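Local atomic coordinates of (S)-ureidoglycine aminohydrolase (Escherichia coli, PDB entry 1RC6), a protein that hydrolyses (S)-ureidoglycine to (S)-ureidoglycolate and ammonia with manganese as cofactor, the second stereospecific hydrolysis in the anaerobic degradation of allantoin. Residues H192-T197 with F247-S252; G211-D216 with D226-G231; E82-V87 with M179-L184; D126-L131 with G203-S208. All blocks are in the same frame, centred on the assembly; numbering follows the deposited sequence.

Interaction 1: residues H192-T197 with F247-S252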
loop_
_atom_site.group_PDB
_atom_site.type_symbol
_atom_site.label_atom_id
_atom_site.label_comp_id
_atom_site.label_asym_id
_atom_site.label_seq_id
_atom_site.Cartn_x
_atom_site.Cartn_y
_atom_site.Cartn_z
ATOM N N HIS A 192 11.268 -17.408 -10.957
ATOM C CA HIS A 192 10.030 -16.795 -11.417
ATOM C C HIS A 192 10.114 -15.278 -11.266
ATOM O O HIS A 192 10.888 -14.762 -10.452
ATOM C CB HIS A 192 8.845 -17.312 -10.603
ATOM C CG HIS A 192 8.393 -18.688 -10.984
ATOM N ND1 HIS A 192 8.046 -19.642 -10.046
ATOM C CD2 HIS A 192 8.181 -19.254 -12.197
ATOM C CE1 HIS A 192 7.639 -20.737 -10.668
ATOM N NE2 HIS A 192 7.712 -20.527 -11.974
ATOM N N GLY A 193 9.309 -14.577 -12.058
ATOM C CA GLY A 193 9.280 -13.127 -12.008
ATOM C C GLY A 193 7.858 -12.620 -12.163
ATOM O O GLY A 193 6.966 -13.376 -12.548
ATOM N N TYR A 194 7.642 -11.344 -11.867
ATOM C CA TYR A 194 6.315 -10.753 -11.974
ATOM C C TYR A 194 6.125 -10.073 -13.328
ATOM O O TYR A 194 7.064 -9.495 -13.876
ATOM C CB TYR A 194 6.111 -9.747 -10.829
ATOM C CG TYR A 194 4.865 -8.876 -10.914
ATOM C CD1 TYR A 194 4.959 -7.515 -11.231
ATOM C CD2 TYR A 194 3.597 -9.399 -10.642
ATOM C CE1 TYR A 194 3.819 -6.694 -11.269
ATOM C CE2 TYR A 194 2.455 -8.586 -10.679
ATOM C CZ TYR A 194 2.573 -7.238 -10.992
ATOM O OH TYR A 194 1.453 -6.439 -11.023
ATOM N N ILE A 195 4.910 -10.179 -13.862
ATOM C CA ILE A 195 4.524 -9.567 -15.137
ATOM C C ILE A 195 3.001 -9.423 -15.156
ATOM O O ILE A 195 2.298 -10.191 -14.499
ATOM C CB ILE A 195 4.953 -10.418 -16.385
ATOM C CG1 ILE A 195 4.615 -11.896 -16.176
ATOM C CG2 ILE A 195 6.436 -10.226 -16.670
ATOM C CD1 ILE A 195 5.573 -12.641 -15.258
ATOM N N GLU A 196 2.491 -8.439 -15.892
ATOM C CA GLU A 196 1.046 -8.236 -15.976
ATOM C C GLU A 196 0.655 -7.005 -16.800
ATOM O O GLU A 196 1.418 -6.045 -16.921
ATOM C CB GLU A 196 0.442 -8.100 -14.571
ATOM C CG GLU A 196 -1.060 -8.375 -14.516
ATOM C CD GLU A 196 -1.745 -7.748 -13.309
ATOM O OE1 GLU A 196 -1.231 -7.888 -12.182
ATOM O OE2 GLU A 196 -2.810 -7.121 -13.486
ATOM N N THR A 197 -0.548 -7.056 -17.366
ATOM C CA THR A 197 -1.111 -5.963 -18.153
ATOM C C THR A 197 -2.486 -5.755 -17.529
ATOM O O THR A 197 -3.132 -6.724 -17.127
ATOM C CB THR A 197 -1.250 -6.359 -19.619
ATOM O OG1 THR A 197 0.014 -6.846 -20.088
ATOM C CG2 THR A 197 -1.681 -5.157 -20.462
ATOM N N PHE A 247 12.716 -10.563 -2.150
ATOM C CA PHE A 247 12.046 -9.450 -2.829
ATOM C C PHE A 247 10.518 -9.487 -2.668
ATOM O O PHE A 247 9.838 -10.271 -3.327
ATOM C CB PHE A 247 12.429 -9.479 -4.318
ATOM C CG PHE A 247 11.857 -8.350 -5.124
ATOM C CD1 PHE A 247 12.047 -7.023 -4.734
ATOM C CD2 PHE A 247 11.148 -8.606 -6.294
ATOM C CE1 PHE A 247 11.534 -5.958 -5.505
ATOM C CE2 PHE A 247 10.630 -7.552 -7.073
ATOM C CZ PHE A 247 10.823 -6.228 -6.678
ATOM N N SER A 248 9.977 -8.646 -1.788
ATOM C CA SER A 248 8.531 -8.616 -1.586
ATOM C C SER A 248 7.941 -7.212 -1.539
ATOM O O SER A 248 8.532 -6.292 -0.971
ATOM C CB SER A 248 8.150 -9.343 -0.295
ATOM O OG SER A 248 8.466 -8.565 0.843
ATOM N N TYR A 249 6.762 -7.057 -2.132
ATOM C CA TYR A 249 6.080 -5.773 -2.130
ATOM C C TYR A 249 4.569 -5.913 -1.973
ATOM O O TYR A 249 3.976 -6.911 -2.380
ATOM C CB TYR A 249 6.390 -4.990 -3.406
ATOM C CG TYR A 249 5.906 -5.625 -4.683
ATOM C CD1 TYR A 249 6.704 -6.526 -5.390
ATOM C CD2 TYR A 249 4.665 -5.284 -5.218
ATOM C CE1 TYR A 249 6.276 -7.069 -6.618
ATOM C CE2 TYR A 249 4.223 -5.821 -6.436
ATOM C CZ TYR A 249 5.034 -6.706 -7.127
ATOM O OH TYR A 249 4.588 -7.214 -8.321
ATOM N N ILE A 250 3.954 -4.900 -1.370
ATOM C CA ILE A 250 2.520 -4.890 -1.152
ATOM C C ILE A 250 1.909 -3.981 -2.198
ATOM O O ILE A 250 2.521 -2.995 -2.589
ATOM C CB ILE A 250 2.191 -4.368 0.256
ATOM C CG1 ILE A 250 0.684 -4.441 0.504
ATOM C CG2 ILE A 250 2.733 -2.941 0.427
ATOM C CD1 ILE A 250 0.309 -4.224 1.947
ATOM N N TYR A 251 0.710 -4.311 -2.665
ATOM C CA TYR A 251 0.078 -3.485 -3.676
ATOM C C TYR A 251 -1.433 -3.595 -3.731
ATOM O O TYR A 251 -2.004 -4.661 -3.506
ATOM C CB TYR A 251 0.653 -3.808 -5.059
ATOM C CG TYR A 251 0.175 -5.113 -5.651
ATOM C CD1 TYR A 251 0.828 -6.322 -5.364
ATOM C CD2 TYR A 251 -0.923 -5.142 -6.515
ATOM C CE1 TYR A 251 0.398 -7.529 -5.931
ATOM C CE2 TYR A 251 -1.363 -6.348 -7.087
ATOM C CZ TYR A 251 -0.697 -7.531 -6.789
ATOM O OH TYR A 251 -1.147 -8.710 -7.343
ATOM N N SER A 252 -2.065 -2.477 -4.065
ATOM C CA SER A 252 -3.506 -2.391 -4.165
ATOM C C SER A 252 -4.007 -2.787 -5.544
ATOM O O SER A 252 -3.236 -2.928 -6.480
ATOM C CB SER A 252 -3.958 -0.977 -3.837
ATOM O OG SER A 252 -3.238 -0.026 -4.595
#
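The strands that carry Tyr194 and Tyr249 face each other at a distance: the nearest pair of CA atoms, Tyr194 CA and Ser248 CA, lie 10.8 Å apart, and no hydrogen bond joins the segments. Residues 193-197 pair instead with strand 234-240, and residues 247-252 sit between strands 202-208 and 179-186, so that two sheets look at one another across the interior of the C-terminal cupin barrel. Two buried tyrosines bridge that interior. Tyr194 has CG anti to the backbone N (chi1 171°) and reaches inward with a ring face turned to the other strand. The rings form a T-shaped stack, with centroids 5.7 Å apart and planes at 75°; the Tyr194 ring is poorly ordered, so the fine geometry is approximate. Tyr249 supplies the edge and holds its hydroxyl end over a face of Tyr194, with CZ of Tyr249 4.2 Å from CD1 of Tyr194. Tyr249 is probably a substrate-binding residue, and Glu196, two positions after Tyr194, probably binds both manganese and substrate. Tyr251 also points inward from the second strand, meeting His202, a probable manganese ligand, edge to face.

Interaction 2: residues G211-D216 with D226-G231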
loop_
_atom_site.group_PDB
_atom_site.type_symbol
_atom_site.label_atom_id
_atom_site.label_comp_id
_atom_site.label_asym_id
_atom_site.label_seq_id
_atom_site.Cartn_x
_atom_site.Cartn_y
_atom_site.Cartn_z
ATOM N N GLY A 211 15.050 -5.809 -6.379
ATOM C CA GLY A 211 14.773 -6.472 -7.631
ATOM C C GLY A 211 14.853 -5.489 -8.768
ATOM O O GLY A 211 15.341 -4.378 -8.599
ATOM N N VAL A 212 14.384 -5.905 -9.934
ATOM C CA VAL A 212 14.388 -5.039 -11.095
ATOM C C VAL A 212 13.017 -5.092 -11.752
ATOM O O VAL A 212 12.460 -6.167 -11.998
ATOM C CB VAL A 212 15.470 -5.460 -12.103
ATOM C CG1 VAL A 212 15.429 -4.556 -13.323
ATOM C CG2 VAL A 212 16.834 -5.381 -11.443
ATOM N N TYR A 213 12.475 -3.913 -12.021
ATOM C CA TYR A 213 11.165 -3.794 -12.634
ATOM C C TYR A 213 11.297 -3.325 -14.065
ATOM O O TYR A 213 12.292 -2.713 -14.436
ATOM C CB TYR A 213 10.311 -2.786 -11.862
ATOM C CG TYR A 213 9.098 -3.380 -11.194
ATOM C CD1 TYR A 213 9.225 -4.357 -10.203
ATOM C CD2 TYR A 213 7.818 -2.957 -11.544
ATOM C CE1 TYR A 213 8.105 -4.897 -9.578
ATOM C CE2 TYR A 213 6.692 -3.489 -10.926
ATOM C CZ TYR A 213 6.842 -4.458 -9.945
ATOM O OH TYR A 213 5.723 -4.984 -9.342
ATOM N N ASN A 214 10.279 -3.617 -14.859
ATOM C CA ASN A 214 10.249 -3.210 -16.249
ATOM C C ASN A 214 8.921 -2.517 -16.472
ATOM O O ASN A 214 7.932 -3.152 -16.840
ATOM C CB ASN A 214 10.352 -4.421 -17.174
ATOM C CG ASN A 214 10.258 -4.038 -18.639
ATOM O OD1 ASN A 214 11.168 -3.421 -19.190
ATOM N ND2 ASN A 214 9.145 -4.391 -19.274
ATOM N N LEU A 215 8.906 -1.209 -16.239
ATOM C CA LEU A 215 7.695 -0.416 -16.403
ATOM C C LEU A 215 7.405 -0.120 -17.874
ATOM O O LEU A 215 6.855 -0.965 -18.585
ATOM C CB LEU A 215 7.815 0.890 -15.607
ATOM C CG LEU A 215 8.027 0.772 -14.087
ATOM C CD1 LEU A 215 6.932 -0.093 -13.478
ATOM C CD2 LEU A 215 9.393 0.174 -13.791
ATOM N N ASP A 216 7.765 1.075 -18.329
ATOM C CA ASP A 216 7.534 1.437 -19.719
ATOM C C ASP A 216 8.704 0.987 -20.581
ATOM O O ASP A 216 9.431 1.800 -21.154
ATOM C CB ASP A 216 7.305 2.945 -19.850
ATOM C CG ASP A 216 5.898 3.360 -19.435
ATOM O OD1 ASP A 216 5.627 4.578 -19.353
ATOM O OD2 ASP A 216 5.058 2.463 -19.196
ATOM N N ASP A 226 10.987 1.828 -1.963
ATOM C CA ASP A 226 10.496 2.432 -3.196
ATOM C C ASP A 226 8.991 2.251 -3.332
ATOM O O ASP A 226 8.413 1.313 -2.777
ATOM C CB ASP A 226 11.164 1.795 -4.417
ATOM C CG ASP A 226 12.610 2.224 -4.597
ATOM O OD1 ASP A 226 13.252 1.718 -5.545
ATOM O OD2 ASP A 226 13.103 3.064 -3.802
ATOM N N TYR A 227 8.361 3.149 -4.085
ATOM C CA TYR A 227 6.934 3.079 -4.319
ATOM C C TYR A 227 6.716 3.178 -5.806
ATOM O O TYR A 227 7.375 3.955 -6.472
ATOM C CB TYR A 227 6.193 4.229 -3.644
ATOM C CG TYR A 227 4.714 4.196 -3.943
ATOM C CD1 TYR A 227 3.870 3.301 -3.288
ATOM C CD2 TYR A 227 4.168 5.017 -4.924
ATOM C CE1 TYR A 227 2.509 3.224 -3.610
ATOM C CE2 TYR A 227 2.817 4.957 -5.256
ATOM C CZ TYR A 227 1.997 4.061 -4.598
ATOM O OH TYR A 227 0.670 4.014 -4.929
ATOM N N ILE A 228 5.769 2.416 -6.329
ATOM C CA ILE A 228 5.528 2.450 -7.754
ATOM C C ILE A 228 4.058 2.567 -8.107
ATOM O O ILE A 228 3.234 1.791 -7.621
ATOM C CB ILE A 228 6.050 1.176 -8.417
ATOM C CG1 ILE A 228 7.467 0.891 -7.944
ATOM C CG2 ILE A 228 5.995 1.318 -9.928
ATOM C CD1 ILE A 228 7.976 -0.446 -8.400
ATOM N N PHE A 229 3.738 3.534 -8.959
ATOM C CA PHE A 229 2.368 3.705 -9.415
ATOM C C PHE A 229 2.228 3.187 -10.839
ATOM O O PHE A 229 2.764 3.774 -11.770
ATOM C CB PHE A 229 1.940 5.168 -9.401
ATOM C CG PHE A 229 0.621 5.396 -10.074
ATOM C CD1 PHE A 229 0.538 6.157 -11.234
ATOM C CD2 PHE A 229 -0.544 4.820 -9.560
ATOM C CE1 PHE A 229 -0.693 6.346 -11.877
ATOM C CE2 PHE A 229 -1.770 4.998 -10.189
ATOM C CZ PHE A 229 -1.848 5.762 -11.349
ATOM N N MET A 230 1.502 2.090 -10.996
ATOM C CA MET A 230 1.278 1.481 -12.298
ATOM C C MET A 230 -0.114 1.910 -12.753
ATOM O O MET A 230 -1.123 1.424 -12.239
ATOM C CB MET A 230 1.346 -0.039 -12.161
ATOM C CG MET A 230 2.630 -0.579 -11.526
ATOM S SD MET A 230 2.453 -2.326 -11.003
ATOM C CE MET A 230 3.734 -2.479 -9.768
ATOM N N GLY A 231 -0.169 2.823 -13.712
ATOM C CA GLY A 231 -1.447 3.315 -14.196
ATOM C C GLY A 231 -2.306 2.340 -14.985
ATOM O O GLY A 231 -1.898 1.216 -15.283
#
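Within the C-terminal cupin barrel, Tyr213 on strand 210-214 and Ile228 and Met230 on strand 227-230 bring two sheets together through their inner side chains. The backbones stay well apart, Leu215 CA and Met230 CA being 7.9 Å from each other, and no hydrogen bond spans the segments. The clearest element is a CH-pi contact: CD1 of Ile228 stands 4.1 Å from the centroid of the Tyr213 ring, only 13° off its normal, hence squarely over one face. Met230 crosses Tyr213 at about a right angle, and its chain, extended beyond CG (chi2 165°), carries CE to the ring's edge, 3.7 Å from CZ of Tyr213. Toward Leu215, Ile228 uses its other branch, with CG2 3.9 Å from CD1 of Leu215. Replacing Tyr213 with an alanine would probably leave Ile228 CD1 without the ring face it covers and open a gap beside the Met230 methyl, freeing that flexible chain to turn. Tyr213 also lies against Tyr249, and Met230 against Gln236, both probable substrate-binding residues. Aliphatic and aromatic groups packed between facing antiparallel sheets in this way are characteristic of the cupin beta-barrel interior.

Interaction 3: residues E82-V87 with M179-L184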
loop_
_atom_site.group_PDB
_atom_site.type_symbol
_atom_site.label_atom_id
_atom_site.label_comp_id
_atom_site.label_asym_id
_atom_site.label_seq_id
_atom_site.Cartn_x
_atom_site.Cartn_y
_atom_site.Cartn_z
ATOM N N GLU A 82 -13.501 4.024 2.018
ATOM C CA GLU A 82 -12.984 2.811 2.654
ATOM C C GLU A 82 -11.468 2.989 2.838
ATOM O O GLU A 82 -10.817 3.674 2.040
ATOM C CB GLU A 82 -13.294 1.567 1.801
ATOM C CG GLU A 82 -12.701 1.578 0.405
ATOM C CD GLU A 82 -13.203 0.420 -0.462
ATOM O OE1 GLU A 82 -13.415 -0.703 0.066
ATOM O OE2 GLU A 82 -13.373 0.624 -1.682
ATOM N N THR A 83 -10.907 2.391 3.887
ATOM C CA THR A 83 -9.482 2.541 4.149
ATOM C C THR A 83 -8.797 1.241 4.456
ATOM O O THR A 83 -9.447 0.249 4.756
ATOM C CB THR A 83 -9.223 3.486 5.327
ATOM O OG1 THR A 83 -9.774 2.914 6.514
ATOM C CG2 THR A 83 -9.862 4.840 5.075
ATOM N N PHE A 84 -7.472 1.259 4.390
ATOM C CA PHE A 84 -6.670 0.072 4.658
ATOM C C PHE A 84 -5.327 0.476 5.240
ATOM O O PHE A 84 -4.660 1.370 4.720
ATOM C CB PHE A 84 -6.470 -0.720 3.359
ATOM C CG PHE A 84 -5.508 -1.865 3.481
ATOM C CD1 PHE A 84 -4.145 -1.657 3.350
ATOM C CD2 PHE A 84 -5.970 -3.155 3.751
ATOM C CE1 PHE A 84 -3.247 -2.714 3.488
ATOM C CE2 PHE A 84 -5.079 -4.221 3.892
ATOM C CZ PHE A 84 -3.717 -4.000 3.761
ATOM N N LEU A 85 -4.923 -0.187 6.312
ATOM C CA LEU A 85 -3.656 0.113 6.954
ATOM C C LEU A 85 -2.793 -1.141 7.039
ATOM O O LEU A 85 -3.298 -2.225 7.288
ATOM C CB LEU A 85 -3.903 0.674 8.362
ATOM C CG LEU A 85 -2.697 1.001 9.259
ATOM C CD1 LEU A 85 -3.135 1.861 10.435
ATOM C CD2 LEU A 85 -2.046 -0.274 9.740
ATOM N N TYR A 86 -1.488 -0.986 6.830
ATOM C CA TYR A 86 -0.570 -2.109 6.903
ATOM C C TYR A 86 0.678 -1.720 7.690
ATOM O O TYR A 86 1.354 -0.749 7.364
ATOM C CB TYR A 86 -0.164 -2.561 5.505
ATOM C CG TYR A 86 0.872 -3.651 5.517
ATOM C CD1 TYR A 86 0.502 -4.987 5.547
ATOM C CD2 TYR A 86 2.230 -3.343 5.561
ATOM C CE1 TYR A 86 1.452 -6.000 5.627
ATOM C CE2 TYR A 86 3.193 -4.344 5.644
ATOM C CZ TYR A 86 2.796 -5.673 5.682
ATOM O OH TYR A 86 3.737 -6.670 5.829
ATOM N N VAL A 87 0.974 -2.483 8.733
ATOM C CA VAL A 87 2.137 -2.209 9.546
ATOM C C VAL A 87 3.378 -2.743 8.864
ATOM O O VAL A 87 3.612 -3.947 8.824
ATOM C CB VAL A 87 2.037 -2.854 10.936
ATOM C CG1 VAL A 87 3.318 -2.564 11.720
ATOM C CG2 VAL A 87 0.806 -2.322 11.676
ATOM N N MET A 179 -12.245 -3.916 -3.880
ATOM C CA MET A 179 -10.798 -3.766 -3.963
ATOM C C MET A 179 -10.132 -4.894 -3.213
ATOM O O MET A 179 -10.800 -5.732 -2.622
ATOM C CB MET A 179 -10.350 -2.449 -3.334
ATOM C CG MET A 179 -10.759 -2.337 -1.892
ATOM S SD MET A 179 -9.581 -1.452 -0.869
ATOM C CE MET A 179 -10.289 0.042 -0.846
ATOM N N ASN A 180 -8.808 -4.914 -3.251
ATOM C CA ASN A 180 -8.050 -5.920 -2.538
ATOM C C ASN A 180 -6.598 -5.482 -2.454
ATOM O O ASN A 180 -6.138 -4.702 -3.277
ATOM C CB ASN A 180 -8.165 -7.269 -3.233
ATOM C CG ASN A 180 -8.022 -8.439 -2.265
ATOM O OD1 ASN A 180 -8.484 -9.546 -2.538
ATOM N ND2 ASN A 180 -7.376 -8.199 -1.135
ATOM N N MET A 181 -5.896 -5.952 -1.431
ATOM C CA MET A 181 -4.488 -5.633 -1.241
ATOM C C MET A 181 -3.739 -6.957 -1.355
ATOM O O MET A 181 -4.215 -7.988 -0.878
ATOM C CB MET A 181 -4.239 -5.020 0.148
ATOM C CG MET A 181 -4.860 -3.646 0.411
ATOM S SD MET A 181 -4.128 -2.253 -0.509
ATOM C CE MET A 181 -2.447 -2.777 -0.623
ATOM N N HIS A 182 -2.581 -6.944 -1.998
ATOM C CA HIS A 182 -1.814 -8.173 -2.141
ATOM C C HIS A 182 -0.349 -7.943 -1.813
ATOM O O HIS A 182 0.141 -6.821 -1.869
ATOM C CB HIS A 182 -1.895 -8.714 -3.577
ATOM C CG HIS A 182 -3.283 -8.967 -4.061
ATOM N ND1 HIS A 182 -4.066 -7.981 -4.616
ATOM C CD2 HIS A 182 -4.028 -10.095 -4.080
ATOM C CE1 HIS A 182 -5.237 -8.492 -4.959
ATOM N NE2 HIS A 182 -5.238 -9.774 -4.644
ATOM N N ILE A 183 0.342 -9.021 -1.471
ATOM C CA ILE A 183 1.763 -8.966 -1.191
ATOM C C ILE A 183 2.394 -10.066 -2.035
ATOM O O ILE A 183 1.937 -11.206 -2.000
ATOM C CB ILE A 183 2.084 -9.253 0.288
ATOM C CG1 ILE A 183 2.008 -7.966 1.110
ATOM C CG2 ILE A 183 3.474 -9.877 0.395
ATOM C CD1 ILE A 183 2.343 -8.150 2.596
ATOM N N LEU A 184 3.418 -9.721 -2.809
ATOM C CA LEU A 184 4.126 -10.697 -3.636
ATOM C C LEU A 184 5.531 -10.864 -3.069
ATOM O O LEU A 184 6.190 -9.875 -2.739
ATOM C CB LEU A 184 4.204 -10.228 -5.091
ATOM C CG LEU A 184 3.233 -10.913 -6.059
ATOM C CD1 LEU A 184 3.285 -10.252 -7.424
ATOM C CD2 LEU A 184 3.594 -12.384 -6.169
#
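Phe84 and Met181 meet through different first torsions: Phe84 places CG anti to its N, whereas Met181 sets CG beside the backbone N (chi1 -66°) and then bends at chi2 and chi3, folding its chain over the phenyl ring. The contact joins the two cupin domains of this bicupin face to face, since residues 82-87 belong to a sheet of the N-terminal domain and residues 179-184 to one of the C-terminal domain. The strand segments run nearly parallel, at 13°, with axes 9.5 Å apart, so they belong to stacked layers and are not hydrogen-bonded neighbours. CG of Met181 sits over the centre of the Phe84 ring, 2° off its normal, a CH-pi contact. The sulfur stays over the same face, with SD of Met181 4.2 Å from the Phe84 centroid, which is a Met-aromatic contact. With a serine in place of Phe84, the Met181 CG and SD would probably lose the face they lie on, and a gap would open between the layers. At one end Glu82 comes up against Met179, although their modelled spacing is doubtful; its OE1 is hydrogen-bonded to the hydroxyl of Tyr110. Toward the other end Ile183 crosses Tyr86 at about a right angle, its CD1 lying 3.8 Å from CE1 of Tyr86.

Interaction 4: residues D126-L131 with G203-S208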
loop_
_atom_site.group_PDB
_atom_site.type_symbol
_atom_site.label_atom_id
_atom_site.label_comp_id
_atom_site.label_asym_id
_atom_site.label_seq_id
_atom_site.Cartn_x
_atom_site.Cartn_y
_atom_site.Cartn_z
ATOM N N ASP A 126 10.203 4.202 16.520
ATOM C CA ASP A 126 9.295 4.523 15.435
ATOM C C ASP A 126 8.636 3.296 14.824
ATOM O O ASP A 126 9.270 2.261 14.627
ATOM C CB ASP A 126 10.025 5.305 14.333
ATOM C CG ASP A 126 10.354 6.731 14.744
ATOM O OD1 ASP A 126 9.674 7.266 15.646
ATOM O OD2 ASP A 126 11.278 7.326 14.155
ATOM N N SER A 127 7.348 3.420 14.539
ATOM C CA SER A 127 6.599 2.353 13.913
ATOM C C SER A 127 6.214 2.903 12.549
ATOM O O SER A 127 5.731 4.027 12.440
ATOM C CB SER A 127 5.355 2.018 14.731
ATOM O OG SER A 127 5.712 1.364 15.938
ATOM N N GLN A 128 6.442 2.121 11.501
ATOM C CA GLN A 128 6.134 2.579 10.155
ATOM C C GLN A 128 4.870 1.957 9.581
ATOM O O GLN A 128 4.673 0.748 9.639
ATOM C CB GLN A 128 7.327 2.312 9.245
ATOM C CG GLN A 128 7.092 2.655 7.801
ATOM C CD GLN A 128 8.384 2.769 7.034
ATOM O OE1 GLN A 128 9.051 3.798 7.101
ATOM N NE2 GLN A 128 8.757 1.709 6.308
ATOM N N ILE A 129 4.030 2.803 8.993
ATOM C CA ILE A 129 2.759 2.368 8.437
ATOM C C ILE A 129 2.515 2.712 6.955
ATOM O O ILE A 129 3.083 3.665 6.414
ATOM C CB ILE A 129 1.627 2.945 9.340
ATOM C CG1 ILE A 129 0.788 1.793 9.855
ATOM C CG2 ILE A 129 0.828 4.011 8.647
ATOM C CD1 ILE A 129 1.576 0.888 10.797
ATOM N N PHE A 130 1.686 1.904 6.297
ATOM C CA PHE A 130 1.311 2.132 4.900
ATOM C C PHE A 130 -0.192 2.364 4.914
ATOM O O PHE A 130 -0.937 1.514 5.385
ATOM C CB PHE A 130 1.604 0.917 4.030
ATOM C CG PHE A 130 1.063 1.041 2.631
ATOM C CD1 PHE A 130 1.596 1.970 1.748
ATOM C CD2 PHE A 130 -0.011 0.273 2.217
ATOM C CE1 PHE A 130 1.064 2.133 0.479
ATOM C CE2 PHE A 130 -0.557 0.425 0.951
ATOM C CZ PHE A 130 -0.020 1.357 0.078
ATOM N N LEU A 131 -0.639 3.505 4.400
ATOM C CA LEU A 131 -2.059 3.843 4.390
ATOM C C LEU A 131 -2.638 3.933 3.009
ATOM O O LEU A 131 -1.940 4.294 2.063
ATOM C CB LEU A 131 -2.300 5.169 5.097
ATOM C CG LEU A 131 -2.559 5.078 6.596
ATOM C CD1 LEU A 131 -2.769 6.477 7.120
ATOM C CD2 LEU A 131 -3.779 4.185 6.880
ATOM N N GLY A 203 -0.739 0.261 -6.907
ATOM C CA GLY A 203 0.110 1.108 -6.101
ATOM C C GLY A 203 0.967 0.127 -5.332
ATOM O O GLY A 203 0.454 -0.610 -4.502
ATOM N N ALA A 204 2.263 0.080 -5.600
ATOM C CA ALA A 204 3.085 -0.872 -4.885
ATOM C C ALA A 204 4.178 -0.212 -4.083
ATOM O O ALA A 204 4.798 0.758 -4.523
ATOM C CB ALA A 204 3.685 -1.861 -5.851
ATOM N N TYR A 205 4.387 -0.739 -2.887
ATOM C CA TYR A 205 5.428 -0.266 -1.993
ATOM C C TYR A 205 6.312 -1.481 -1.762
ATOM O O TYR A 205 5.836 -2.520 -1.302
ATOM C CB TYR A 205 4.852 0.190 -0.659
ATOM C CG TYR A 205 5.910 0.630 0.323
ATOM C CD1 TYR A 205 6.550 1.865 0.180
ATOM C CD2 TYR A 205 6.283 -0.185 1.393
ATOM C CE1 TYR A 205 7.534 2.279 1.083
ATOM C CE2 TYR A 205 7.265 0.220 2.301
ATOM C CZ TYR A 205 7.885 1.452 2.141
ATOM O OH TYR A 205 8.852 1.857 3.043
ATOM N N ILE A 206 7.592 -1.355 -2.095
ATOM C CA ILE A 206 8.530 -2.455 -1.927
ATOM C C ILE A 206 8.828 -2.660 -0.458
ATOM O O ILE A 206 9.485 -1.832 0.173
ATOM C CB ILE A 206 9.828 -2.165 -2.647
ATOM C CG1 ILE A 206 9.522 -1.777 -4.093
ATOM C CG2 ILE A 206 10.736 -3.383 -2.578
ATOM C CD1 ILE A 206 8.802 -2.847 -4.874
ATOM N N LEU A 207 8.344 -3.777 0.074
ATOM C CA LEU A 207 8.515 -4.115 1.483
ATOM C C LEU A 207 9.906 -4.577 1.880
ATOM O O LEU A 207 10.381 -4.276 2.978
ATOM C CB LEU A 207 7.510 -5.188 1.880
ATOM C CG LEU A 207 6.073 -4.703 1.960
ATOM C CD1 LEU A 207 5.162 -5.875 2.241
ATOM C CD2 LEU A 207 5.965 -3.654 3.056
ATOM N N SER A 208 10.557 -5.320 0.998
ATOM C CA SER A 208 11.885 -5.810 1.314
ATOM C C SER A 208 12.598 -6.357 0.100
ATOM O O SER A 208 12.009 -6.543 -0.963
ATOM C CB SER A 208 11.802 -6.914 2.370
ATOM O OG SER A 208 11.299 -8.113 1.799
#
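Phe130 and Tyr205 form the buried half of this contact, and Gln128 its partly exposed margin. The CA atoms of Phe130 and Tyr205 are 8.4 Å apart, a spacing consistent with strands 127-135 and 202-208 lying in different, facing sheets, one from each cupin domain. On the buried side, CE1 of Phe130 approaches CB of Tyr205 at 4.4 Å, an apolar touch at the base of the tyrosine side chain. The side chain of Phe130, which points toward the 203-208 strand, also packs on Met181. Toward the margin, Tyr205 reaches across to the other domain: CG is anti to the backbone N (chi1 177°), and its side chain touches Leu63 and Ile88 of the N-terminal sheet. Its hydroxyl ends near the amide of Gln128, with Tyr205 OH 3.3 Å from Gln128 NE2. The amide plane and the ring plane stand 87° apart, and the glutamine also touches Thr65 and Ile88. Just past this point strand 202-208 has a classic beta bulge, where Leu207 and Ser208 both face Ser248. With only 141 Å² buried in total, no salt bridge and no clear hydrogen bond, the chemistry is consistent with these strands meeting mainly through apolar packing here, with the partly exposed Gln128 amide near the hydroxyl of the buried Tyr205.

From the N terminus, residues 82-87 open interaction 3 and residues 126-131 open interaction 4; their closures at 179-184 and 203-208 come in the same order, so the two cross. Both tie the N-terminal cupin domain to the C-terminal one, and they are linked in the first sheet by Tyr86 O and Phe130 N. Interaction 1 starts at 192-197, after interaction 3 has closed but before interaction 4 does, and ends at 247-252, thereby crossing interaction 4. Interaction 2, between 211-216 and 226-231, falls entirely within that span. Interactions 1 and 2 bridge facing sheets of the C-terminal barrel and touch through Tyr249 and Tyr213.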